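Local structure of ochratoxinase (4C60) at residues T8-G13 with S54-P59; E21-A26 with V38-D43; A393-P398 with P408-H413. The protein hydrolyses the amide bond of ochratoxin A to release L-phenylalanine, acting as a secreted, zinc-dependent carboxypeptidase that prefers aromatic C-terminal residues. All blocks are in the same frame, centred on the assembly; numbering follows the deposited sequence.

Interaction 1. Residues T8-G13 with S54-P59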
loop_
_atom_site.group_PDB
_atom_site.type_symbol
_atom_site.label_atom_id
_atom_site.label_comp_id
_atom_site.label_asym_id
_atom_site.label_seq_id
_atom_site.Cartn_x
_atom_site.Cartn_y
_atom_site.Cartn_z
ATOM N N THR F 8 -51.899 20.419 -21.846
ATOM C CA THR F 8 -51.411 21.335 -22.864
ATOM C C THR F 8 -51.835 20.812 -24.240
ATOM O O THR F 8 -51.709 19.627 -24.519
ATOM C CB THR F 8 -49.875 21.486 -22.818
ATOM O OG1 THR F 8 -49.448 21.843 -21.496
ATOM C CG2 THR F 8 -49.399 22.552 -23.795
ATOM N N ILE F 9 -52.359 21.701 -25.078
ATOM C CA ILE F 9 -52.736 21.344 -26.430
ATOM C C ILE F 9 -51.818 22.066 -27.387
ATOM O O ILE F 9 -51.602 23.268 -27.262
ATOM C CB ILE F 9 -54.186 21.741 -26.751
ATOM C CG1 ILE F 9 -55.135 21.134 -25.714
ATOM C CG2 ILE F 9 -54.584 21.248 -28.140
ATOM C CD1 ILE F 9 -56.602 21.475 -25.928
ATOM N N ILE F 10 -51.276 21.318 -28.339
ATOM C CA ILE F 10 -50.411 21.880 -29.352
ATOM C C ILE F 10 -50.970 21.566 -30.721
ATOM O O ILE F 10 -51.091 20.396 -31.097
ATOM C CB ILE F 10 -48.988 21.299 -29.263
ATOM C CG1 ILE F 10 -48.404 21.524 -27.858
ATOM C CG2 ILE F 10 -48.082 21.938 -30.299
ATOM C CD1 ILE F 10 -47.432 20.446 -27.444
ATOM N N TYR F 11 -51.290 22.611 -31.479
ATOM C CA TYR F 11 -51.780 22.443 -32.849
ATOM C C TYR F 11 -50.610 22.543 -33.813
ATOM O O TYR F 11 -49.789 23.463 -33.697
ATOM C CB TYR F 11 -52.791 23.517 -33.181
ATOM C CG TYR F 11 -54.046 23.481 -32.355
ATOM C CD1 TYR F 11 -54.098 24.080 -31.119
ATOM C CD2 TYR F 11 -55.205 22.876 -32.839
ATOM C CE1 TYR F 11 -55.265 24.075 -30.379
ATOM C CE2 TYR F 11 -56.380 22.858 -32.099
ATOM C CZ TYR F 11 -56.403 23.445 -30.861
ATOM O OH TYR F 11 -57.561 23.418 -30.106
ATOM N N ALA F 12 -50.513 21.584 -34.735
ATOM C CA ALA F 12 -49.343 21.495 -35.616
ATOM C C ALA F 12 -49.747 21.438 -37.064
ATOM O O ALA F 12 -50.539 20.581 -37.450
ATOM C CB ALA F 12 -48.493 20.266 -35.270
ATOM N N GLY F 13 -49.191 22.347 -37.860
ATOM C CA GLY F 13 -49.393 22.338 -39.309
ATOM C C GLY F 13 -48.954 21.025 -39.916
ATOM O O GLY F 13 -49.645 20.459 -40.773
ATOM N N SER F 54 -52.970 25.704 -21.254
ATOM C CA SER F 54 -52.415 26.535 -22.311
ATOM C C SER F 54 -52.396 25.825 -23.656
ATOM O O SER F 54 -52.438 24.591 -23.743
ATOM C CB SER F 54 -50.998 26.980 -21.965
ATOM O OG SER F 54 -50.116 25.874 -21.907
ATOM N N THR F 55 -52.378 26.629 -24.710
ATOM C CA THR F 55 -52.393 26.145 -26.046
ATOM C C THR F 55 -51.294 26.766 -26.856
ATOM O O THR F 55 -51.064 27.961 -26.739
ATOM C CB THR F 55 -53.708 26.705 -26.599
ATOM O OG1 THR F 55 -54.759 26.234 -25.766
ATOM C CG2 THR F 55 -54.000 26.349 -28.042
ATOM N N HIS F 56 -50.672 25.972 -27.728
ATOM C CA HIS F 56 -49.669 26.476 -28.665
ATOM C C HIS F 56 -49.995 26.094 -30.102
ATOM O O HIS F 56 -50.721 25.125 -30.361
ATOM C CB HIS F 56 -48.295 25.940 -28.326
ATOM C CG HIS F 56 -47.884 26.201 -26.916
ATOM N ND1 HIS F 56 -47.164 27.316 -26.548
ATOM C CD2 HIS F 56 -48.101 25.496 -25.779
ATOM C CE1 HIS F 56 -46.958 27.290 -25.245
ATOM N NE2 HIS F 56 -47.517 26.196 -24.755
ATOM N N ARG F 57 -49.441 26.873 -31.027
ATOM C CA ARG F 57 -49.698 26.695 -32.427
ATOM C C ARG F 57 -48.399 26.809 -33.208
ATOM O O ARG F 57 -47.841 27.887 -33.333
ATOM C CB ARG F 57 -50.694 27.748 -32.829
ATOM C CG ARG F 57 -51.864 27.198 -33.602
ATOM C CD ARG F 57 -52.966 28.239 -33.761
ATOM N NE ARG F 57 -54.026 28.146 -32.737
ATOM C CZ ARG F 57 -55.040 27.275 -32.761
ATOM N NH1 ARG F 57 -55.133 26.353 -33.723
ATOM N NH2 ARG F 57 -55.957 27.292 -31.811
ATOM N N VAL F 58 -47.909 25.680 -33.719
ATOM C CA VAL F 58 -46.588 25.620 -34.359
ATOM C C VAL F 58 -46.647 25.008 -35.748
ATOM O O VAL F 58 -47.532 24.201 -36.041
ATOM C CB VAL F 58 -45.587 24.817 -33.521
ATOM C CG1 VAL F 58 -45.395 25.463 -32.159
ATOM C CG2 VAL F 58 -46.028 23.370 -33.366
ATOM N N PRO F 59 -45.703 25.380 -36.614
ATOM C CA PRO F 59 -45.726 24.812 -37.971
ATOM C C PRO F 59 -45.420 23.317 -38.019
ATOM O O PRO F 59 -46.101 22.585 -38.731
ATOM C CB PRO F 59 -44.637 25.594 -38.723
ATOM C CG PRO F 59 -44.278 26.746 -37.854
ATOM C CD PRO F 59 -44.667 26.406 -36.446
#

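Interaction 2. Residues E21-A26 with V38-D43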
loop_
_atom_site.group_PDB
_atom_site.type_symbol
_atom_site.label_atom_id
_atom_site.label_comp_id
_atom_site.label_asym_id
_atom_site.label_seq_id
_atom_site.Cartn_x
_atom_site.Cartn_y
_atom_site.Cartn_z
ATOM N N GLU F 21 -46.408 7.764 -41.133
ATOM C CA GLU F 21 -46.685 8.888 -42.014
ATOM C C GLU F 21 -47.000 10.152 -41.225
ATOM O O GLU F 21 -47.742 10.106 -40.236
ATOM C CB GLU F 21 -47.817 8.553 -42.998
ATOM C CG GLU F 21 -47.331 7.767 -44.204
ATOM C CD GLU F 21 -46.248 8.521 -44.966
ATOM O OE1 GLU F 21 -46.532 9.655 -45.420
ATOM O OE2 GLU F 21 -45.112 8.004 -45.082
ATOM N N PRO F 22 -46.397 11.281 -41.636
ATOM C CA PRO F 22 -46.705 12.548 -40.993
ATOM C C PRO F 22 -48.168 12.961 -41.203
ATOM O O PRO F 22 -48.775 12.587 -42.208
ATOM C CB PRO F 22 -45.749 13.554 -41.657
ATOM C CG PRO F 22 -45.030 12.840 -42.738
ATOM C CD PRO F 22 -45.287 11.377 -42.601
ATOM N N LEU F 23 -48.698 13.737 -40.255
ATOM C CA LEU F 23 -50.056 14.270 -40.330
ATOM C C LEU F 23 -50.056 15.757 -40.557
ATOM O O LEU F 23 -49.341 16.490 -39.888
ATOM C CB LEU F 23 -50.849 14.095 -39.050
ATOM C CG LEU F 23 -51.616 12.785 -38.793
ATOM C CD1 LEU F 23 -51.578 12.316 -37.335
ATOM C CD2 LEU F 23 -53.058 12.942 -39.282
ATOM N N ARG F 24 -50.945 16.197 -41.444
ATOM C CA ARG F 24 -51.210 17.613 -41.627
ATOM C C ARG F 24 -52.342 18.105 -40.737
ATOM O O ARG F 24 -53.260 17.361 -40.476
ATOM C CB ARG F 24 -51.526 17.881 -43.065
ATOM C CG ARG F 24 -50.293 18.196 -43.830
ATOM C CD ARG F 24 -50.603 18.099 -45.293
ATOM N NE ARG F 24 -49.430 18.080 -46.164
ATOM C CZ ARG F 24 -49.443 17.794 -47.475
ATOM N NH1 ARG F 24 -50.582 17.490 -48.107
ATOM N NH2 ARG F 24 -48.298 17.810 -48.161
ATOM N N ASN F 25 -52.252 19.351 -40.286
ATOM C CA ASN F 25 -53.255 19.953 -39.409
ATOM C C ASN F 25 -53.665 19.033 -38.270
ATOM O O ASN F 25 -54.835 18.668 -38.112
ATOM C CB ASN F 25 -54.476 20.378 -40.206
ATOM C CG ASN F 25 -54.123 21.314 -41.343
ATOM O OD1 ASN F 25 -53.447 22.319 -41.146
ATOM N ND2 ASN F 25 -54.572 20.976 -42.544
ATOM N N ALA F 26 -52.672 18.689 -37.473
ATOM C CA ALA F 26 -52.822 17.762 -36.380
ATOM C C ALA F 26 -52.861 18.504 -35.070
ATOM O O ALA F 26 -52.767 19.739 -35.034
ATOM C CB ALA F 26 -51.664 16.775 -36.382
ATOM N N VAL F 38 -52.939 12.047 -29.801
ATOM C CA VAL F 38 -52.364 12.443 -31.083
ATOM C C VAL F 38 -53.299 12.066 -32.226
ATOM O O VAL F 38 -53.801 10.946 -32.291
ATOM C CB VAL F 38 -51.011 11.760 -31.346
ATOM C CG1 VAL F 38 -50.364 12.336 -32.604
ATOM C CG2 VAL F 38 -50.076 11.935 -30.151
ATOM N N GLY F 39 -53.505 13.013 -33.132
ATOM C CA GLY F 39 -54.387 12.825 -34.269
ATOM C C GLY F 39 -54.697 14.173 -34.880
ATOM O O GLY F 39 -54.004 15.159 -34.598
ATOM N N SER F 40 -55.754 14.236 -35.688
ATOM C CA SER F 40 -56.103 15.457 -36.395
ATOM C C SER F 40 -56.771 16.458 -35.435
ATOM O O SER F 40 -57.451 16.068 -34.479
ATOM C CB SER F 40 -57.089 15.173 -37.568
ATOM O OG SER F 40 -56.840 14.000 -38.330
ATOM N N GLU F 41 -56.568 17.742 -35.724
ATOM C CA GLU F 41 -57.146 18.852 -34.976
ATOM C C GLU F 41 -58.639 18.677 -34.678
ATOM O O GLU F 41 -59.098 18.947 -33.572
ATOM C CB GLU F 41 -56.911 20.118 -35.817
ATOM C CG GLU F 41 -57.490 21.434 -35.348
ATOM C CD GLU F 41 -56.937 22.586 -36.181
ATOM O OE1 GLU F 41 -56.400 22.307 -37.280
ATOM O OE2 GLU F 41 -56.993 23.760 -35.719
ATOM N N ALA F 42 -59.384 18.225 -35.682
ATOM C CA ALA F 42 -60.828 18.030 -35.556
ATOM C C ALA F 42 -61.235 17.013 -34.484
ATOM O O ALA F 42 -62.328 17.100 -33.943
ATOM C CB ALA F 42 -61.426 17.646 -36.909
ATOM N N ASP F 43 -60.363 16.060 -34.175
ATOM C CA ASP F 43 -60.724 14.928 -33.305
ATOM C C ASP F 43 -60.236 15.042 -31.861
ATOM O O ASP F 43 -60.267 14.055 -31.115
ATOM C CB ASP F 43 -60.211 13.608 -33.907
ATOM C CG ASP F 43 -60.809 13.308 -35.282
ATOM O OD1 ASP F 43 -61.929 13.773 -35.609
ATOM O OD2 ASP F 43 -60.164 12.587 -36.047
HETATM O O HOH W 1 -53.514 21.976 -36.536
#

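Interaction 3. Residues A393-P398 with P408-H413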
loop_
_atom_site.group_PDB
_atom_site.type_symbol
_atom_site.label_atom_id
_atom_site.label_comp_id
_atom_site.label_asym_id
_atom_site.label_seq_id
_atom_site.Cartn_x
_atom_site.Cartn_y
_atom_site.Cartn_z
ATOM N N ALA F 393 -40.719 21.514 -31.264
ATOM C CA ALA F 393 -41.415 22.232 -32.323
ATOM C C ALA F 393 -40.414 22.988 -33.165
ATOM O O ALA F 393 -39.452 23.551 -32.633
ATOM C CB ALA F 393 -42.438 23.199 -31.739
ATOM N N LEU F 394 -40.656 23.006 -34.467
ATOM C CA LEU F 394 -39.760 23.638 -35.417
ATOM C C LEU F 394 -40.470 24.706 -36.250
ATOM O O LEU F 394 -41.685 24.623 -36.484
ATOM C CB LEU F 394 -39.176 22.569 -36.346
ATOM C CG LEU F 394 -37.963 21.747 -35.909
ATOM C CD1 LEU F 394 -38.276 20.725 -34.841
ATOM C CD2 LEU F 394 -37.415 21.012 -37.121
ATOM N N GLU F 395 -39.716 25.691 -36.722
ATOM C CA GLU F 395 -40.250 26.722 -37.636
ATOM C C GLU F 395 -40.477 26.223 -39.061
ATOM O O GLU F 395 -41.252 26.817 -39.796
ATOM C CB GLU F 395 -39.211 27.840 -37.885
ATOM C CG GLU F 395 -39.295 29.158 -37.109
ATOM C CD GLU F 395 -37.902 29.701 -36.722
ATOM O OE1 GLU F 395 -36.910 29.373 -37.407
ATOM O OE2 GLU F 395 -37.814 30.471 -35.747
ATOM N N GLU F 396 -39.660 25.258 -39.478
ATOM C CA GLU F 396 -39.572 24.832 -40.866
ATOM C C GLU F 396 -39.606 23.325 -40.963
ATOM O O GLU F 396 -39.300 22.625 -40.000
ATOM C CB GLU F 396 -38.268 25.310 -41.492
ATOM C CG GLU F 396 -38.060 26.819 -41.485
ATOM C CD GLU F 396 -37.056 27.243 -42.533
ATOM O OE1 GLU F 396 -35.876 26.869 -42.372
ATOM O OE2 GLU F 396 -37.450 27.910 -43.522
ATOM N N ASN F 397 -39.950 22.838 -42.148
ATOM C CA ASN F 397 -40.146 21.406 -42.381
ATOM C C ASN F 397 -38.826 20.695 -42.691
ATOM O O ASN F 397 -38.279 20.863 -43.781
ATOM C CB ASN F 397 -41.146 21.202 -43.526
ATOM C CG ASN F 397 -41.454 19.750 -43.793
ATOM O OD1 ASN F 397 -41.039 18.855 -43.064
ATOM N ND2 ASN F 397 -42.158 19.508 -44.865
ATOM N N PRO F 398 -38.338 19.869 -41.752
ATOM C CA PRO F 398 -37.061 19.190 -41.937
ATOM C C PRO F 398 -37.087 18.133 -43.035
ATOM O O PRO F 398 -36.034 17.724 -43.508
ATOM C CB PRO F 398 -36.812 18.539 -40.581
ATOM C CG PRO F 398 -38.159 18.324 -40.022
ATOM C CD PRO F 398 -38.958 19.509 -40.464
ATOM N N PRO F 408 -30.146 25.977 -34.189
ATOM C CA PRO F 408 -30.964 25.879 -32.958
ATOM C C PRO F 408 -32.118 26.895 -32.818
ATOM O O PRO F 408 -33.104 26.588 -32.157
ATOM C CB PRO F 408 -29.959 26.055 -31.807
ATOM C CG PRO F 408 -28.615 26.297 -32.407
ATOM C CD PRO F 408 -28.720 26.264 -33.914
ATOM N N LYS F 409 -31.990 28.076 -33.435
ATOM C CA LYS F 409 -33.084 29.057 -33.502
ATOM C C LYS F 409 -34.355 28.472 -34.173
ATOM O O LYS F 409 -35.474 28.861 -33.827
ATOM C CB LYS F 409 -32.614 30.306 -34.242
ATOM C CG LYS F 409 -31.498 31.067 -33.513
ATOM C CD LYS F 409 -31.906 32.414 -32.849
ATOM C CE LYS F 409 -32.256 32.190 -31.358
ATOM N NZ LYS F 409 -33.090 33.263 -30.733
ATOM N N ALA F 410 -34.180 27.523 -35.093
ATOM C CA ALA F 410 -35.303 26.835 -35.741
ATOM C C ALA F 410 -36.101 25.910 -34.808
ATOM O O ALA F 410 -37.235 25.553 -35.123
ATOM C CB ALA F 410 -34.814 26.038 -36.948
ATOM N N VAL F 411 -35.497 25.490 -33.701
ATOM C CA VAL F 411 -36.210 24.737 -32.675
ATOM C C VAL F 411 -36.829 25.709 -31.675
ATOM O O VAL F 411 -36.130 26.243 -30.812
ATOM C CB VAL F 411 -35.260 23.775 -31.925
ATOM C CG1 VAL F 411 -36.017 22.992 -30.862
ATOM C CG2 VAL F 411 -34.569 22.825 -32.899
ATOM N N THR F 412 -38.129 25.954 -31.795
ATOM C CA THR F 412 -38.763 27.026 -31.032
ATOM C C THR F 412 -39.314 26.585 -29.684
ATOM O O THR F 412 -39.367 27.388 -28.767
ATOM C CB THR F 412 -39.897 27.672 -31.834
ATOM O OG1 THR F 412 -40.901 26.701 -32.120
ATOM C CG2 THR F 412 -39.376 28.264 -33.130
ATOM N N HIS F 413 -39.727 25.323 -29.571
ATOM C CA HIS F 413 -40.324 24.804 -28.336
ATOM C C HIS F 413 -39.697 23.459 -27.984
ATOM O O HIS F 413 -39.547 22.609 -28.853
ATOM C CB HIS F 413 -41.838 24.591 -28.483
ATOM C CG HIS F 413 -42.629 25.850 -28.700
ATOM N ND1 HIS F 413 -42.571 26.572 -29.877
ATOM C CD2 HIS F 413 -43.526 26.492 -27.913
ATOM C CE1 HIS F 413 -43.379 27.614 -29.794
ATOM N NE2 HIS F 413 -43.968 27.589 -28.614
#

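Interaction 1. Residues T8-G13 with S54-P59
Ile9 O takes the N-H of His56, one residue past Ile9's register partner Thr55, in a regular parallel pairing of strand 8-12 with strand 54-58, whose axes approach to 4.7 Å and run 16° from parallel. Five backbone hydrogen bonds hold it, the N-H and C=O of Ile9 and Tyr11 reaching to the residues before and after their partners, as parallel strands require. Besides the His56 bond, Ile9 N bonds Ser54 O, Tyr11 N bonds His56 O at 2.8 Å, and Val58 N bonds Tyr11 O. Gly13 N closes the series on Val58 O. CA-H...O contacts fill the gaps, the shortest of them 3.2 Å from Thr55 CA to Ile9 O.

The cation-pi pair Tyr11-Arg57 dominates the side chains. A bend at chi3 (-95°) turns the guanidinium over one face of the phenol ring, planes 21° apart. The overlap is off-centre: Arg57 NH1 sits 3.4 Å from Tyr11 CG, whereas NH2 reaches along the rim to CE1. Thr55 CG2 meets the same ring in its plane, 3.5 Å from Tyr11 CE1, so one side chain covers a face and another an edge.

Apolar contacts lie on the face carrying Thr8, Ile10, Ala12, His56 and Val58. Ile10 CG2 touches Val58 CG2 at 4.0 Å, and Thr8 CG2 approaches CD2 of His56 at the edge of the imidazole.

The pairing probably lies in the smaller beta-sandwich domain, as its place in the mixed sheet suggests. Strand 26-31 bonds to the other edge of strand 7-15, Leu61 of strand 60-67 packs on Ile10 and Ala12, and Trp415 and His413 of strand 411-416 meet the His56 ring.

Interaction 2. Residues E21-A26 with V38-D43
Gly39 is the first residue of 38-43 to touch the other segment, its carbonyl oxygen lying 3.4 Å from the methyl CB of Ala26 and its CA 4.2 Å from CD1 of Leu23. That leucine methyl lies over the Gly39 backbone.

Ser40 pairs with Ala26 as an antiparallel, non-hydrogen-bonded bridge, the two CA atoms only 4.0 Å apart and their side chains diverging; it prolongs the pairing of strands 26-31 and 34-38. The hydroxyl OG of Ser40 comes within 4.0 Å of Leu23 CD2, so the two methyls of that leucine divide between Gly39 and Ser40.

Glu41 supplies the one direct hydrogen bond: its N donates to Asn25 O at 3.1 Å and is nearly straight, 173° at the hydrogen. The Glu41 CB also packs on this oxygen. With CG anti to the backbone N (chi1 176°) and the chain extended beyond it, the carboxylate is carried alongside Asn25, OE1 of Glu41 standing 4.0 Å from Asn25 CB. A water bound to Ala26 O at 2.8 Å also reaches Glu41 OE1 weakly, adding a tenuous second link. A 3-10 turn follows, in which Asp43 N bonds back to Ser40 O.

Strands 26-31 and 34-38 form an antiparallel hairpin, and this surface contact joins the chain entering it to the chain leaving it, at the open end. The first loop arrives from strand 7-15; the second goes on toward helix 46-51. Backbone bonds join Asn25 to Gly13 and Gly39 to Ala27, while Ala26 and Val38 lay their side chains on Leu15 and Glu41 packs against Tyr11 of strand 7-15.

Interaction 3. Residues A393-P398 with P408-H413
Glu395 reaches across to the 408-413 segment with its whole side chain, just where strand 393-394 gives way to loop. Its CB lies 4.1 Å from Ala410 O, the oxygen that its own backbone N binds. CG passes obliquely by the methyl CG2 of Thr412. A bend at chi2 (142°) then brings CD over the 3-10 turn, near Lys409 O and Ala410 CA. At the end, OE1 of Glu395 rests 3.4 Å from Ala410 CA, while OE2 faces Thr412 CG2 and the carbonyl oxygen of Lys409. OE2 and Lys409 O are both acceptors, so no hydrogen bond forms between them.

The strands themselves meet in a classic beta bulge: Thr412 and His413 both lie opposite Ala393. Ala393 N donates to His413 O at 2.9 Å, and Thr412 N returns a bond to Ala393 O that is bent to 142° at the hydrogen. Glu395 N to Ala410 O extends the pairing past Leu394. The methyl CB of Ala393 nestles 3.6 Å from His413 CB and close to Thr412 OG1; that hydroxyl in turn hydrogen-bonds His413 ND1 at 2.8 Å, in the plane of the imidazole, which restrains the rotation of the ring.

Strand 391-394 runs antiparallel to 411-416 on one edge and to 60-67 on the other, where Leu394 bonds to Val60 through the backbone and packs on Met62. Ala393 and His413 both press on Val58 of strand 54-58, and Phe405 of the connecting loop covers Leu394.

Interactions 1 and 2 are directly joined, their centres 11 Å apart: Ala12 O to Ala26 N and Gly13 O to Asn25 N are probable hydrogen bonds of 2.9 Å each. Glu41 OE2 also approaches Tyr11 CD2 at 3.5 Å and makes a long, weak ion pair with Arg57 NH1. Interaction 2 lies within the chain loop that interaction 1 closes. Interaction 3 comes later in sequence and meets interaction 1 from the side of Val58, whose CG1 is 3.7 Å from Ala393 CB; Pro59 packs on the carbonyl oxygens of Leu394 and Glu395. Interactions 2 and 3 do not touch, their nearest atoms being about 7 Å apart. All three lie away from the zinc site.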